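Local atomic coordinates of mitotic checkpoint control protein kinase BUB1 (Drosophila melanogaster, PDB entry 6JKK), a protein that acts in the mitotic checkpoint at kinetochores, where its kinase domain, the part present here, probably binds ATP and phosphorylates partners such as CENP-E. Residues N220-Y225 with P242-L247; G177-D182 with Q246-G251; F56-M61 with S69-K74. All blocks are in the same frame, centred on the assembly; numbering follows the deposited sequence.

Contact 1 (N220-Y225 with P242-L247)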
ATOM      1  N   ASN A 220       9.531  -0.409 -22.034  1.00 48.67           N
ATOM      2  CA  ASN A 220       8.975   0.827 -22.604  1.00 50.24           C
ATOM      3  C   ASN A 220       7.443   0.849 -22.752  1.00 40.34           C
ATOM      4  O   ASN A 220       6.879   1.774 -23.328  1.00 36.87           O
ATOM      5  CB  ASN A 220       9.682   1.211 -23.918  1.00 57.51           C
ATOM      6  CG  ASN A 220      11.195   1.121 -23.816  1.00 62.20           C
ATOM      7  OD1 ASN A 220      11.768   1.340 -22.747  1.00 62.26           O
ATOM      8  ND2 ASN A 220      11.850   0.789 -24.927  1.00 62.24           N
ATOM      9  N   GLN A 221       6.779  -0.173 -22.225  1.00 37.09           N
ATOM     10  CA  GLN A 221       5.323  -0.167 -22.134  1.00 36.03           C
ATOM     11  C   GLN A 221       4.843   0.968 -21.232  1.00 34.19           C
ATOM     12  O   GLN A 221       5.415   1.203 -20.165  1.00 29.67           O
ATOM     13  CB  GLN A 221       4.828  -1.493 -21.561  1.00 37.18           C
ATOM     14  CG  GLN A 221       3.320  -1.568 -21.364  1.00 39.09           C
ATOM     15  CD  GLN A 221       2.577  -1.963 -22.632  1.00 42.38           C
ATOM     16  OE1 GLN A 221       2.806  -3.038 -23.189  1.00 39.69           O
ATOM     17  NE2 GLN A 221       1.677  -1.100 -23.089  1.00 43.01           N
ATOM     18  N   THR A 222       3.800   1.668 -21.673  1.00 29.77           N
ATOM     19  CA  THR A 222       3.125   2.677 -20.858  1.00 32.84           C
ATOM     20  C   THR A 222       1.617   2.452 -20.920  1.00 37.84           C
ATOM     21  O   THR A 222       1.133   1.656 -21.729  1.00 40.24           O
ATOM     22  CB  THR A 222       3.436   4.113 -21.331  1.00 35.14           C
ATOM     23  OG1 THR A 222       2.906   4.321 -22.647  1.00 34.07           O
ATOM     24  CG2 THR A 222       4.927   4.357 -21.348  1.00 39.30           C
ATOM     25  N   PHE A 223       0.881   3.147 -20.059  1.00 29.97           N
ATOM     26  CA  PHE A 223      -0.575   3.058 -20.050  1.00 28.72           C
ATOM     27  C   PHE A 223      -1.177   4.457 -20.114  1.00 37.14           C
ATOM     28  O   PHE A 223      -0.510   5.438 -19.788  1.00 40.67           O
ATOM     29  CB  PHE A 223      -1.060   2.350 -18.783  1.00 28.18           C
ATOM     30  CG  PHE A 223      -0.201   1.194 -18.367  1.00 28.55           C
ATOM     31  CD1 PHE A 223      -0.235  -0.005 -19.068  1.00 32.56           C
ATOM     32  CD2 PHE A 223       0.634   1.304 -17.266  1.00 30.05           C
ATOM     33  CE1 PHE A 223       0.556  -1.073 -18.680  1.00 30.74           C
ATOM     34  CE2 PHE A 223       1.431   0.246 -16.870  1.00 29.71           C
ATOM     35  CZ  PHE A 223       1.392  -0.946 -17.577  1.00 32.70           C
ATOM     36  N   ASN A 224      -2.433   4.556 -20.537  1.00 41.71           N
ATOM     37  CA  ASN A 224      -3.116   5.850 -20.564  1.00 46.95           C
ATOM     38  C   ASN A 224      -4.579   5.750 -20.135  1.00 41.45           C
ATOM     39  O   ASN A 224      -5.390   6.631 -20.434  1.00 44.42           O
ATOM     40  CB  ASN A 224      -2.981   6.519 -21.938  1.00 50.76           C
ATOM     41  CG  ASN A 224      -3.323   5.580 -23.080  1.00 58.58           C
ATOM     42  OD1 ASN A 224      -4.181   4.707 -22.945  1.00 60.91           O
ATOM     43  ND2 ASN A 224      -2.648   5.751 -24.211  1.00 62.03           N
ATOM     44  N   TYR A 225      -4.900   4.660 -19.441  1.00 38.70           N
ATOM     45  CA  TYR A 225      -6.198   4.487 -18.800  1.00 37.44           C
ATOM     46  C   TYR A 225      -6.403   5.617 -17.806  1.00 43.44           C
ATOM     47  O   TYR A 225      -5.457   6.061 -17.151  1.00 37.70           O
ATOM     48  CB  TYR A 225      -6.266   3.130 -18.088  1.00 36.02           C
ATOM     49  CG  TYR A 225      -7.473   2.933 -17.188  1.00 38.51           C
ATOM     50  CD1 TYR A 225      -8.648   2.370 -17.678  1.00 41.66           C
ATOM     51  CD2 TYR A 225      -7.432   3.295 -15.846  1.00 38.39           C
ATOM     52  CE1 TYR A 225      -9.747   2.181 -16.858  1.00 40.51           C
ATOM     53  CE2 TYR A 225      -8.522   3.115 -15.021  1.00 40.17           C
ATOM     54  CZ  TYR A 225      -9.675   2.559 -15.531  1.00 42.88           C
ATOM     55  OH  TYR A 225     -10.756   2.385 -14.698  1.00 47.31           O
ATOM     56  N   PRO A 242       0.537   9.416 -21.005  1.00 40.97           N
ATOM     57  CA  PRO A 242       0.857   8.059 -20.554  1.00 38.58           C
ATOM     58  C   PRO A 242       1.482   8.044 -19.160  1.00 33.50           C
ATOM     59  O   PRO A 242       2.101   9.029 -18.757  1.00 32.73           O
ATOM     60  CB  PRO A 242       1.874   7.582 -21.595  1.00 39.21           C
ATOM     61  CG  PRO A 242       2.464   8.836 -22.152  1.00 41.27           C
ATOM     62  CD  PRO A 242       1.333   9.804 -22.183  1.00 41.12           C
ATOM     63  N   TRP A 243       1.318   6.935 -18.443  1.00 29.06           N
ATOM     64  CA  TRP A 243       1.868   6.787 -17.098  1.00 24.44           C
ATOM     65  C   TRP A 243       2.231   5.336 -16.828  1.00 25.71           C
ATOM     66  O   TRP A 243       1.664   4.425 -17.425  1.00 27.06           O
ATOM     67  CB  TRP A 243       0.852   7.238 -16.048  1.00 28.51           C
ATOM     68  CG  TRP A 243      -0.474   6.571 -16.196  1.00 28.07           C
ATOM     69  CD1 TRP A 243      -1.550   7.035 -16.894  1.00 36.34           C
ATOM     70  CD2 TRP A 243      -0.872   5.315 -15.633  1.00 27.98           C
ATOM     71  NE1 TRP A 243      -2.593   6.147 -16.801  1.00 26.66           N
ATOM     72  CE2 TRP A 243      -2.201   5.081 -16.031  1.00 28.67           C
ATOM     73  CE3 TRP A 243      -0.232   4.365 -14.831  1.00 25.36           C
ATOM     74  CZ2 TRP A 243      -2.901   3.934 -15.655  1.00 29.02           C
ATOM     75  CZ3 TRP A 243      -0.926   3.231 -14.458  1.00 27.92           C
ATOM     76  CH2 TRP A 243      -2.245   3.026 -14.866  1.00 28.96           C
ATOM     77  N   THR A 244       3.184   5.136 -15.924  1.00 22.56           N
ATOM     78  CA  THR A 244       3.439   3.829 -15.335  1.00 23.66           C
ATOM     79  C   THR A 244       3.573   4.032 -13.833  1.00 21.01           C
ATOM     80  O   THR A 244       2.574   4.134 -13.123  1.00 21.24           O
ATOM     81  CB  THR A 244       4.718   3.166 -15.897  1.00 24.74           C
ATOM     82  OG1 THR A 244       5.822   4.076 -15.794  1.00 24.42           O
ATOM     83  CG2 THR A 244       4.523   2.763 -17.354  1.00 27.27           C
ATOM     84  N   TYR A 245       4.810   4.128 -13.356  1.00 21.70           N
ATOM     85  CA  TYR A 245       5.075   4.238 -11.918  1.00 19.62           C
ATOM     86  C   TYR A 245       4.566   5.542 -11.288  1.00 15.86           C
ATOM     87  O   TYR A 245       4.393   5.613 -10.068  1.00 20.32           O
ATOM     88  CB  TYR A 245       6.573   4.045 -11.635  1.00 16.64           C
ATOM     89  CG  TYR A 245       7.105   2.715 -12.128  1.00 22.48           C
ATOM     90  CD1 TYR A 245       7.006   1.568 -11.347  1.00 20.78           C
ATOM     91  CD2 TYR A 245       7.705   2.605 -13.377  1.00 25.91           C
ATOM     92  CE1 TYR A 245       7.488   0.350 -11.797  1.00 18.30           C
ATOM     93  CE2 TYR A 245       8.187   1.397 -13.834  1.00 29.77           C
ATOM     94  CZ  TYR A 245       8.079   0.274 -13.040  1.00 21.95           C
ATOM     95  OH  TYR A 245       8.562  -0.932 -13.501  1.00 25.50           O
ATOM     96  N   GLN A 246       4.312   6.561 -12.110  1.00 16.79           N
ATOM     97  CA  GLN A 246       3.800   7.843 -11.608  1.00 17.12           C
ATOM     98  C   GLN A 246       2.522   7.674 -10.789  1.00 21.36           C
ATOM     99  O   GLN A 246       2.245   8.469  -9.879  1.00 22.63           O
ATOM    100  CB  GLN A 246       3.530   8.821 -12.759  1.00 18.21           C
ATOM    101  CG  GLN A 246       4.732   9.134 -13.654  1.00 25.95           C
ATOM    102  CD  GLN A 246       4.832   8.199 -14.847  1.00 25.21           C
ATOM    103  OE1 GLN A 246       4.664   6.988 -14.714  1.00 22.31           O
ATOM    104  NE2 GLN A 246       5.099   8.761 -16.023  1.00 24.21           N
ATOM    105  N   LEU A 247       1.741   6.644 -11.118  1.00 17.34           N
ATOM    106  CA  LEU A 247       0.467   6.392 -10.434  1.00 20.94           C
ATOM    107  C   LEU A 247       0.678   6.132  -8.943  1.00 22.95           C
ATOM    108  O   LEU A 247      -0.089   6.612  -8.101  1.00 20.41           O
ATOM    109  CB  LEU A 247      -0.274   5.212 -11.082  1.00 22.83           C
ATOM    110  CG  LEU A 247      -1.673   4.902 -10.544  1.00 24.36           C
ATOM    111  CD1 LEU A 247      -2.595   6.101 -10.747  1.00 27.54           C
ATOM    112  CD2 LEU A 247      -2.270   3.662 -11.186  1.00 25.42           C
TER
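Within what corresponds to the activation segment of the kinase domain, Phe223 and Trp243 form a single antiparallel bridge that ties 220-225 to the chain leading into helix 246-261. Both of its backbone bonds are made, Phe223 N to Trp243 O at 3.0 Å and Trp243 N to Phe223 O at 2.7 Å, so this is a hydrogen-bonded pair. Phe223 O is also approached by Pro242 CA at 3.1 Å, a CA-H...O contact.

The Trp243 side chain supplies a third bond. Its CB starts away from 220-225, but CG stands between the backbone N and the carbonyl carbon (chi1 53°), which folds the indole back over the other segment. There NE1 donates to Tyr225 O at 2.9 Å; the donor lies in the carbonyl plane, and the oxygen lies near the indole plane at the ring's edge. Phe223 O sits over one indole face. Phe223 CB makes a CH-pi contact, 4.0 Å from the centroid of the six-membered ring and 12° off its normal. The phenyl group, by contrast, meets the indole obliquely, with planes at 55° and CD2 3.7 Å from Trp243 CZ3.

Beyond the bridge, the methyl CG2 of Thr244 reaches Gln221 O at 3.3 Å and also touches the backbone of Thr222, while Gln246 OE1 receives the Thr244 backbone N-H just ahead of the helix. Ile212 packs against both Phe223 and Trp243, and Met237 of helix 235-238 also touches Trp243. Asn224 OD1 accepts from Phe7 N, near the N-terminus of the chain. A lone bridge between two loop segments, reinforced by an indole N-H, closes this loop on itself just before the long helix that follows the activation segment in the protein kinase fold.

Contact 2 (G177-D182 with Q246-G251)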
ATOM      1  N   GLY A 177       9.660  -4.163 -10.415  1.00 22.14           N
ATOM      2  CA  GLY A 177       8.809  -4.043 -11.593  1.00 20.12           C
ATOM      3  C   GLY A 177       7.324  -4.170 -11.303  1.00 21.08           C
ATOM      4  O   GLY A 177       6.534  -4.560 -12.171  1.00 20.59           O
ATOM      5  N   ILE A 178       6.934  -3.830 -10.078  1.00 14.38           N
ATOM      6  CA  ILE A 178       5.530  -3.898  -9.684  1.00 11.82           C
ATOM      7  C   ILE A 178       4.979  -2.509  -9.347  1.00 15.71           C
ATOM      8  O   ILE A 178       5.611  -1.747  -8.609  1.00 17.04           O
ATOM      9  CB  ILE A 178       5.338  -4.843  -8.471  1.00 17.96           C
ATOM     10  CG1 ILE A 178       5.883  -6.241  -8.793  1.00 17.01           C
ATOM     11  CG2 ILE A 178       3.858  -4.905  -8.048  1.00 13.78           C
ATOM     12  CD1 ILE A 178       4.903  -7.112  -9.564  1.00 20.14           C
ATOM     13  N   ILE A 179       3.815  -2.180  -9.912  1.00 13.36           N
ATOM     14  CA  ILE A 179       3.096  -0.963  -9.547  1.00 15.11           C
ATOM     15  C   ILE A 179       1.921  -1.382  -8.669  1.00 13.90           C
ATOM     16  O   ILE A 179       1.104  -2.199  -9.083  1.00 17.73           O
ATOM     17  CB  ILE A 179       2.595  -0.208 -10.797  1.00 18.27           C
ATOM     18  CG1 ILE A 179       3.781   0.159 -11.693  1.00 18.11           C
ATOM     19  CG2 ILE A 179       1.836   1.059 -10.399  1.00 17.46           C
ATOM     20  CD1 ILE A 179       3.402   0.558 -13.113  1.00 24.82           C
ATOM     21  N   HIS A 180       1.856  -0.853  -7.448  1.00 16.05           N
ATOM     22  CA  HIS A 180       0.783  -1.235  -6.531  1.00 18.78           C
ATOM     23  C   HIS A 180      -0.572  -0.820  -7.104  1.00 16.56           C
ATOM     24  O   HIS A 180      -1.541  -1.590  -7.067  1.00 18.41           O
ATOM     25  CB  HIS A 180       0.999  -0.616  -5.146  1.00 18.30           C
ATOM     26  CG  HIS A 180      -0.077  -0.961  -4.165  1.00 12.88           C
ATOM     27  ND1 HIS A 180      -1.303  -0.331  -4.156  1.00 17.56           N
ATOM     28  CD2 HIS A 180      -0.120  -1.886  -3.177  1.00 11.57           C
ATOM     29  CE1 HIS A 180      -2.055  -0.851  -3.202  1.00 16.74           C
ATOM     30  NE2 HIS A 180      -1.359  -1.793  -2.589  1.00 13.15           N
ATOM     31  N   ALA A 181      -0.619   0.412  -7.613  1.00 14.19           N
ATOM     32  CA  ALA A 181      -1.750   0.957  -8.368  1.00 16.75           C
ATOM     33  C   ALA A 181      -2.976   1.384  -7.544  1.00 17.82           C
ATOM     34  O   ALA A 181      -3.943   1.896  -8.101  1.00 19.41           O
ATOM     35  CB  ALA A 181      -2.150   0.022  -9.535  1.00 18.77           C
ATOM     36  N   ASP A 182      -2.933   1.197  -6.228  1.00 18.30           N
ATOM     37  CA  ASP A 182      -4.009   1.704  -5.370  1.00 19.51           C
ATOM     38  C   ASP A 182      -3.428   2.173  -4.039  1.00 15.15           C
ATOM     39  O   ASP A 182      -3.955   1.853  -2.971  1.00 19.26           O
ATOM     40  CB  ASP A 182      -5.080   0.624  -5.150  1.00 21.10           C
ATOM     41  CG  ASP A 182      -6.391   1.183  -4.601  1.00 27.64           C
ATOM     42  OD1 ASP A 182      -6.671   2.389  -4.783  1.00 27.66           O
ATOM     43  OD2 ASP A 182      -7.148   0.401  -3.993  1.00 32.66           O
ATOM     44  N   GLN A 246       4.312   6.561 -12.110  1.00 16.79           N
ATOM     45  CA  GLN A 246       3.800   7.843 -11.608  1.00 17.12           C
ATOM     46  C   GLN A 246       2.522   7.674 -10.789  1.00 21.36           C
ATOM     47  O   GLN A 246       2.245   8.469  -9.879  1.00 22.63           O
ATOM     48  CB  GLN A 246       3.530   8.821 -12.759  1.00 18.21           C
ATOM     49  CG  GLN A 246       4.732   9.134 -13.654  1.00 25.95           C
ATOM     50  CD  GLN A 246       4.832   8.199 -14.847  1.00 25.21           C
ATOM     51  OE1 GLN A 246       4.664   6.988 -14.714  1.00 22.31           O
ATOM     52  NE2 GLN A 246       5.099   8.761 -16.023  1.00 24.21           N
ATOM     53  N   LEU A 247       1.741   6.644 -11.118  1.00 17.34           N
ATOM     54  CA  LEU A 247       0.467   6.392 -10.434  1.00 20.94           C
ATOM     55  C   LEU A 247       0.678   6.132  -8.943  1.00 22.95           C
ATOM     56  O   LEU A 247      -0.089   6.612  -8.101  1.00 20.41           O
ATOM     57  CB  LEU A 247      -0.274   5.212 -11.082  1.00 22.83           C
ATOM     58  CG  LEU A 247      -1.673   4.902 -10.544  1.00 24.36           C
ATOM     59  CD1 LEU A 247      -2.595   6.101 -10.747  1.00 27.54           C
ATOM     60  CD2 LEU A 247      -2.270   3.662 -11.186  1.00 25.42           C
ATOM     61  N   ASP A 248       1.717   5.364  -8.628  1.00 18.05           N
ATOM     62  CA  ASP A 248       2.063   5.076  -7.240  1.00 13.73           C
ATOM     63  C   ASP A 248       2.632   6.307  -6.546  1.00 16.09           C
ATOM     64  O   ASP A 248       2.345   6.554  -5.376  1.00 19.43           O
ATOM     65  CB  ASP A 248       3.084   3.942  -7.180  1.00 12.80           C
ATOM     66  CG  ASP A 248       2.440   2.583  -7.199  1.00 20.69           C
ATOM     67  OD1 ASP A 248       1.192   2.520  -7.271  1.00 16.85           O
ATOM     68  OD2 ASP A 248       3.184   1.582  -7.142  1.00 20.69           O
ATOM     69  N   LEU A 249       3.438   7.073  -7.276  1.00 15.99           N
ATOM     70  CA  LEU A 249       4.104   8.242  -6.703  1.00 17.32           C
ATOM     71  C   LEU A 249       3.060   9.316  -6.389  1.00 18.77           C
ATOM     72  O   LEU A 249       3.182  10.060  -5.416  1.00 16.94           O
ATOM     73  CB  LEU A 249       5.198   8.757  -7.647  1.00 15.73           C
ATOM     74  CG  LEU A 249       6.264   7.712  -8.002  1.00 17.25           C
ATOM     75  CD1 LEU A 249       7.392   8.307  -8.815  1.00 23.66           C
ATOM     76  CD2 LEU A 249       6.819   7.044  -6.750  1.00 15.13           C
ATOM     77  N   TYR A 250       2.012   9.361  -7.201  1.00 13.33           N
ATOM     78  CA  TYR A 250       0.862  10.215  -6.913  1.00 14.69           C
ATOM     79  C   TYR A 250       0.181   9.738  -5.635  1.00 15.77           C
ATOM     80  O   TYR A 250      -0.129  10.543  -4.753  1.00 17.82           O
ATOM     81  CB  TYR A 250      -0.118  10.192  -8.090  1.00 15.09           C
ATOM     82  CG  TYR A 250      -1.393  10.980  -7.866  1.00 19.29           C
ATOM     83  CD1 TYR A 250      -1.450  12.337  -8.144  1.00 21.82           C
ATOM     84  CD2 TYR A 250      -2.539  10.358  -7.388  1.00 26.14           C
ATOM     85  CE1 TYR A 250      -2.613  13.058  -7.944  1.00 23.94           C
ATOM     86  CE2 TYR A 250      -3.702  11.062  -7.185  1.00 24.54           C
ATOM     87  CZ  TYR A 250      -3.734  12.412  -7.463  1.00 28.55           C
ATOM     88  OH  TYR A 250      -4.896  13.114  -7.261  1.00 32.33           O
ATOM     89  N   GLY A 251      -0.034   8.426  -5.526  1.00 14.20           N
ATOM     90  CA  GLY A 251      -0.651   7.848  -4.341  1.00 15.53           C
ATOM     91  C   GLY A 251       0.139   8.131  -3.078  1.00 21.00           C
ATOM     92  O   GLY A 251      -0.436   8.430  -2.015  1.00 14.10           O
TER
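Asp248 reaches across from the first turn of helix 246-261 and grips two successive backbone N-H groups with its two carboxylate oxygens. OD2 accepts from His180 N at 2.8 Å, and OD1 from Ala181 N, also at 2.8 Å. Each oxygen uses its syn lone pair, so both donors approach the carboxylate from its forked end. The torsions explain the reach: CG stands beside the backbone N (chi1 -86°) and chi2 is near 1°, which brings OD1 round to the side of CA. OD2 has a further partner in His174 NE2, which helps fix the rotation of the group.

Ile179 fills the space alongside. Its CG2 touches both oxygens, 3.5 Å from Asp248 OD1 and 3.6 Å from Asp248 OD2, an apolar flank beside a buried carboxylate, which is probably charged. His180-Ala181-Asp182 stands where most kinases have the His-Arg-Asp motif of the catalytic loop, and Asp248 matches the aspartate that helix F characteristically offers to this backbone. The His180 ring turns away from the carboxylate, with CG anti to the backbone N (chi1 179°). Its ND1 accepts from Asp182 N at 3.0 Å, its NE2 bonds Ile206 O, and the ring meets that of Phe208, consistent with the His-Phe pair of the regulatory spine of kinases. Replacing Asp248 by an alanine would probably leave the N-H groups of His180 and Ala181 buried without their acceptor and set the turn free to shift.

Leu247 CD2 packs on Ala181, whose backbone takes a positive phi, and lies 4.0 Å from Ala181 CB and 3.9 Å from Ala181 O. In the short strand 178-179, Ile179 bonds through its backbone to Ile212.

Contact 3 (F56-M61 with S69-K74)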
ATOM      1  N   PHE A  56      -8.599 -22.006  11.565  1.00 32.93           N
ATOM      2  CA  PHE A  56      -8.624 -20.595  11.918  1.00 23.81           C
ATOM      3  C   PHE A  56      -9.935 -20.251  12.607  1.00 28.07           C
ATOM      4  O   PHE A  56     -10.984 -20.771  12.241  1.00 30.19           O
ATOM      5  CB  PHE A  56      -8.488 -19.735  10.660  1.00 23.54           C
ATOM      6  CG  PHE A  56      -7.207 -19.949   9.912  1.00 20.00           C
ATOM      7  CD1 PHE A  56      -7.067 -21.022   9.040  1.00 24.80           C
ATOM      8  CD2 PHE A  56      -6.148 -19.070  10.073  1.00 21.54           C
ATOM      9  CE1 PHE A  56      -5.883 -21.221   8.344  1.00 23.62           C
ATOM     10  CE2 PHE A  56      -4.959 -19.253   9.382  1.00 23.59           C
ATOM     11  CZ  PHE A  56      -4.826 -20.328   8.514  1.00 19.52           C
ATOM     12  N   GLU A  57      -9.870 -19.394  13.619  1.00 25.99           N
ATOM     13  CA  GLU A  57     -11.077 -18.770  14.150  1.00 34.10           C
ATOM     14  C   GLU A  57     -11.398 -17.635  13.196  1.00 25.84           C
ATOM     15  O   GLU A  57     -10.493 -16.917  12.777  1.00 25.23           O
ATOM     16  CB  GLU A  57     -10.819 -18.155  15.525  1.00 36.58           C
ATOM     17  CG  GLU A  57     -10.664 -19.119  16.683  1.00 46.94           C
ATOM     18  CD  GLU A  57     -10.264 -18.392  17.957  1.00 46.89           C
ATOM     19  OE1 GLU A  57      -9.966 -17.180  17.867  1.00 45.00           O
ATOM     20  OE2 GLU A  57     -10.241 -19.024  19.035  1.00 53.94           O
ATOM     21  N   VAL A  58     -12.667 -17.485  12.830  1.00 31.28           N
ATOM     22  CA  VAL A  58     -13.116 -16.292  12.115  1.00 28.88           C
ATOM     23  C   VAL A  58     -13.912 -15.470  13.123  1.00 25.80           C
ATOM     24  O   VAL A  58     -14.993 -15.878  13.534  1.00 28.73           O
ATOM     25  CB  VAL A  58     -13.991 -16.643  10.899  1.00 28.32           C
ATOM     26  CG1 VAL A  58     -14.393 -15.374  10.157  1.00 29.08           C
ATOM     27  CG2 VAL A  58     -13.246 -17.587   9.964  1.00 29.83           C
ATOM     28  N   SER A  59     -13.373 -14.322  13.530  1.00 24.85           N
ATOM     29  CA  SER A  59     -13.915 -13.615  14.691  1.00 29.10           C
ATOM     30  C   SER A  59     -14.888 -12.481  14.362  1.00 31.73           C
ATOM     31  O   SER A  59     -16.101 -12.626  14.547  1.00 37.87           O
ATOM     32  CB  SER A  59     -12.784 -13.113  15.600  1.00 29.79           C
ATOM     33  OG  SER A  59     -12.000 -14.196  16.077  1.00 35.36           O
ATOM     34  N   LYS A  60     -14.353 -11.361  13.885  1.00 25.07           N
ATOM     35  CA  LYS A  60     -15.139 -10.140  13.719  1.00 25.56           C
ATOM     36  C   LYS A  60     -15.034  -9.529  12.319  1.00 23.67           C
ATOM     37  O   LYS A  60     -13.990  -9.594  11.669  1.00 21.51           O
ATOM     38  CB  LYS A  60     -14.732  -9.111  14.781  1.00 31.18           C
ATOM     39  CG  LYS A  60     -15.121  -9.527  16.196  1.00 42.36           C
ATOM     40  CD  LYS A  60     -14.867  -8.429  17.224  1.00 56.11           C
ATOM     41  CE  LYS A  60     -13.396  -8.301  17.599  1.00 58.77           C
ATOM     42  NZ  LYS A  60     -13.219  -7.431  18.808  1.00 60.74           N
ATOM     43  N   MET A  61     -16.131  -8.938  11.856  1.00 24.80           N
ATOM     44  CA  MET A  61     -16.136  -8.236  10.573  1.00 28.96           C
ATOM     45  C   MET A  61     -15.289  -6.978  10.669  1.00 22.26           C
ATOM     46  O   MET A  61     -15.379  -6.241  11.654  1.00 23.24           O
ATOM     47  CB  MET A  61     -17.580  -7.888  10.178  1.00 33.13           C
ATOM     48  CG  MET A  61     -17.751  -7.164   8.845  1.00 39.65           C
ATOM     49  SD  MET A  61     -17.605  -5.359   8.935  1.00 44.51           S
ATOM     50  CE  MET A  61     -19.005  -4.917   9.962  1.00 44.38           C
ATOM     51  N   SER A  69     -15.466  -9.151   1.639  1.00 22.45           N
ATOM     52  CA  SER A  69     -15.401  -8.673   3.013  1.00 21.75           C
ATOM     53  C   SER A  69     -14.030  -8.983   3.592  1.00 19.58           C
ATOM     54  O   SER A  69     -13.256  -9.747   3.005  1.00 21.61           O
ATOM     55  CB  SER A  69     -16.490  -9.343   3.858  1.00 27.65           C
ATOM     56  OG  SER A  69     -16.312 -10.750   3.885  1.00 31.36           O
ATOM     57  N   VAL A  70     -13.723  -8.368   4.730  1.00 17.30           N
ATOM     58  CA  VAL A  70     -12.498  -8.664   5.463  1.00 15.28           C
ATOM     59  C   VAL A  70     -12.874  -8.970   6.902  1.00 16.38           C
ATOM     60  O   VAL A  70     -13.665  -8.240   7.517  1.00 18.80           O
ATOM     61  CB  VAL A  70     -11.490  -7.483   5.423  1.00 20.14           C
ATOM     62  CG1 VAL A  70     -10.296  -7.772   6.322  1.00 17.94           C
ATOM     63  CG2 VAL A  70     -11.012  -7.237   4.004  1.00 19.27           C
ATOM     64  N   TYR A  71     -12.319 -10.055   7.428  1.00 17.31           N
ATOM     65  CA  TYR A  71     -12.583 -10.481   8.799  1.00 17.36           C
ATOM     66  C   TYR A  71     -11.270 -10.642   9.543  1.00 16.73           C
ATOM     67  O   TYR A  71     -10.247 -10.967   8.936  1.00 19.95           O
ATOM     68  CB  TYR A  71     -13.349 -11.811   8.802  1.00 18.72           C
ATOM     69  CG  TYR A  71     -14.844 -11.649   8.632  1.00 24.00           C
ATOM     70  CD1 TYR A  71     -15.406 -11.451   7.374  1.00 24.07           C
ATOM     71  CD2 TYR A  71     -15.694 -11.687   9.733  1.00 25.87           C
ATOM     72  CE1 TYR A  71     -16.777 -11.289   7.223  1.00 25.70           C
ATOM     73  CE2 TYR A  71     -17.064 -11.536   9.590  1.00 28.73           C
ATOM     74  CZ  TYR A  71     -17.598 -11.335   8.333  1.00 32.09           C
ATOM     75  OH  TYR A  71     -18.959 -11.175   8.189  1.00 30.81           O
ATOM     76  N   VAL A  72     -11.289 -10.391  10.849  1.00 18.77           N
ATOM     77  CA  VAL A  72     -10.118 -10.664  11.679  1.00 18.80           C
ATOM     78  C   VAL A  72     -10.345 -12.012  12.356  1.00 25.16           C
ATOM     79  O   VAL A  72     -11.472 -12.343  12.737  1.00 21.45           O
ATOM     80  CB  VAL A  72      -9.847  -9.535  12.711  1.00 23.33           C
ATOM     81  CG1 VAL A  72     -11.088  -9.236  13.530  1.00 24.57           C
ATOM     82  CG2 VAL A  72      -8.673  -9.893  13.618  1.00 25.15           C
ATOM     83  N   GLY A  73      -9.286 -12.811  12.462  1.00 20.75           N
ATOM     84  CA  GLY A  73      -9.386 -14.105  13.108  1.00 23.61           C
ATOM     85  C   GLY A  73      -8.067 -14.512  13.729  1.00 22.39           C
ATOM     86  O   GLY A  73      -7.247 -13.657  14.083  1.00 21.02           O
ATOM     87  N   LYS A  74      -7.855 -15.815  13.870  1.00 25.08           N
ATOM     88  CA  LYS A  74      -6.601 -16.291  14.438  1.00 30.24           C
ATOM     89  C   LYS A  74      -6.255 -17.697  13.985  1.00 26.67           C
ATOM     90  O   LYS A  74      -7.107 -18.585  13.979  1.00 23.97           O
ATOM     91  CB  LYS A  74      -6.649 -16.240  15.970  1.00 33.16           C
ATOM     92  CG  LYS A  74      -5.376 -16.742  16.650  1.00 36.73           C
ATOM     93  CD  LYS A  74      -5.446 -16.562  18.160  1.00 39.43           C
ATOM     94  CE  LYS A  74      -5.589 -15.098  18.535  1.00 44.80           C
ATOM     95  NZ  LYS A  74      -5.763 -14.911  20.007  1.00 46.32           N
TER
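Tyr71 and Met61 face each other in the beta hairpin formed by strands 54-64 and 68-75, whose connection is the glycine-rich loop of the kinase N-lobe. The pairing contains a classic beta bulge. Ser59 N and Lys60 N both donate to Val72 O, at 2.9 Å and 3.3 Å respectively, and the register accordingly slips by one residue between Val58 and Lys60. Val72 N returns a bond to Lys60 O.

Tyr71 lies beside the bulge, its ring reaching along to Met61. Its CB lies 3.7 Å from Lys60 O and 4.0 Å from Val58 CG1. With CG beside the backbone N (chi1 -84°), the ring swings across to the other strand, where CD2 comes within 3.3 Å of Lys60 O. Further out, CE2 is 3.6 Å from Met61 CA, which makes a CH-pi contact over one face, 26° off the ring normal. CZ rests against Met61 CB, and the hydroxyl OH, at the end, still has that carbon 4.1 Å away. Tyr71 also touches Leu43 and Pro45.

On the other sheet face, Val72 CG1 packs against Lys60 CB. The side chain of Val70 lies near that of Lys85, the predicted ATP-binding lysine. Gly73 passes tightly: its CA lies 3.0 Å from Glu57 O, and a CB there would collide with that oxygen.

In the fold
Contacts 1 and 2 both use the start of helix 246-261, share Gln246 and Leu247, and touch directly: Tyr245 CD1 lies 3.5 Å from Ile179 CG1. Contact 2 is the core member, buried at all but one touching residue, about 9 Å from the chain centre, and relies on a carboxylate gripping backbone N-H groups. Contact 1, partly buried, sits nearer the surface and combines one bridge with indole packing. Contact 3 is remote from both, in the N-lobe sheet; its centre is about 36 Å from that of contact 1, across the chain's centre, and about 29 Å from that of contact 2. There backbone pairing dominates, with exposed lysine and methionine side chains at its margin.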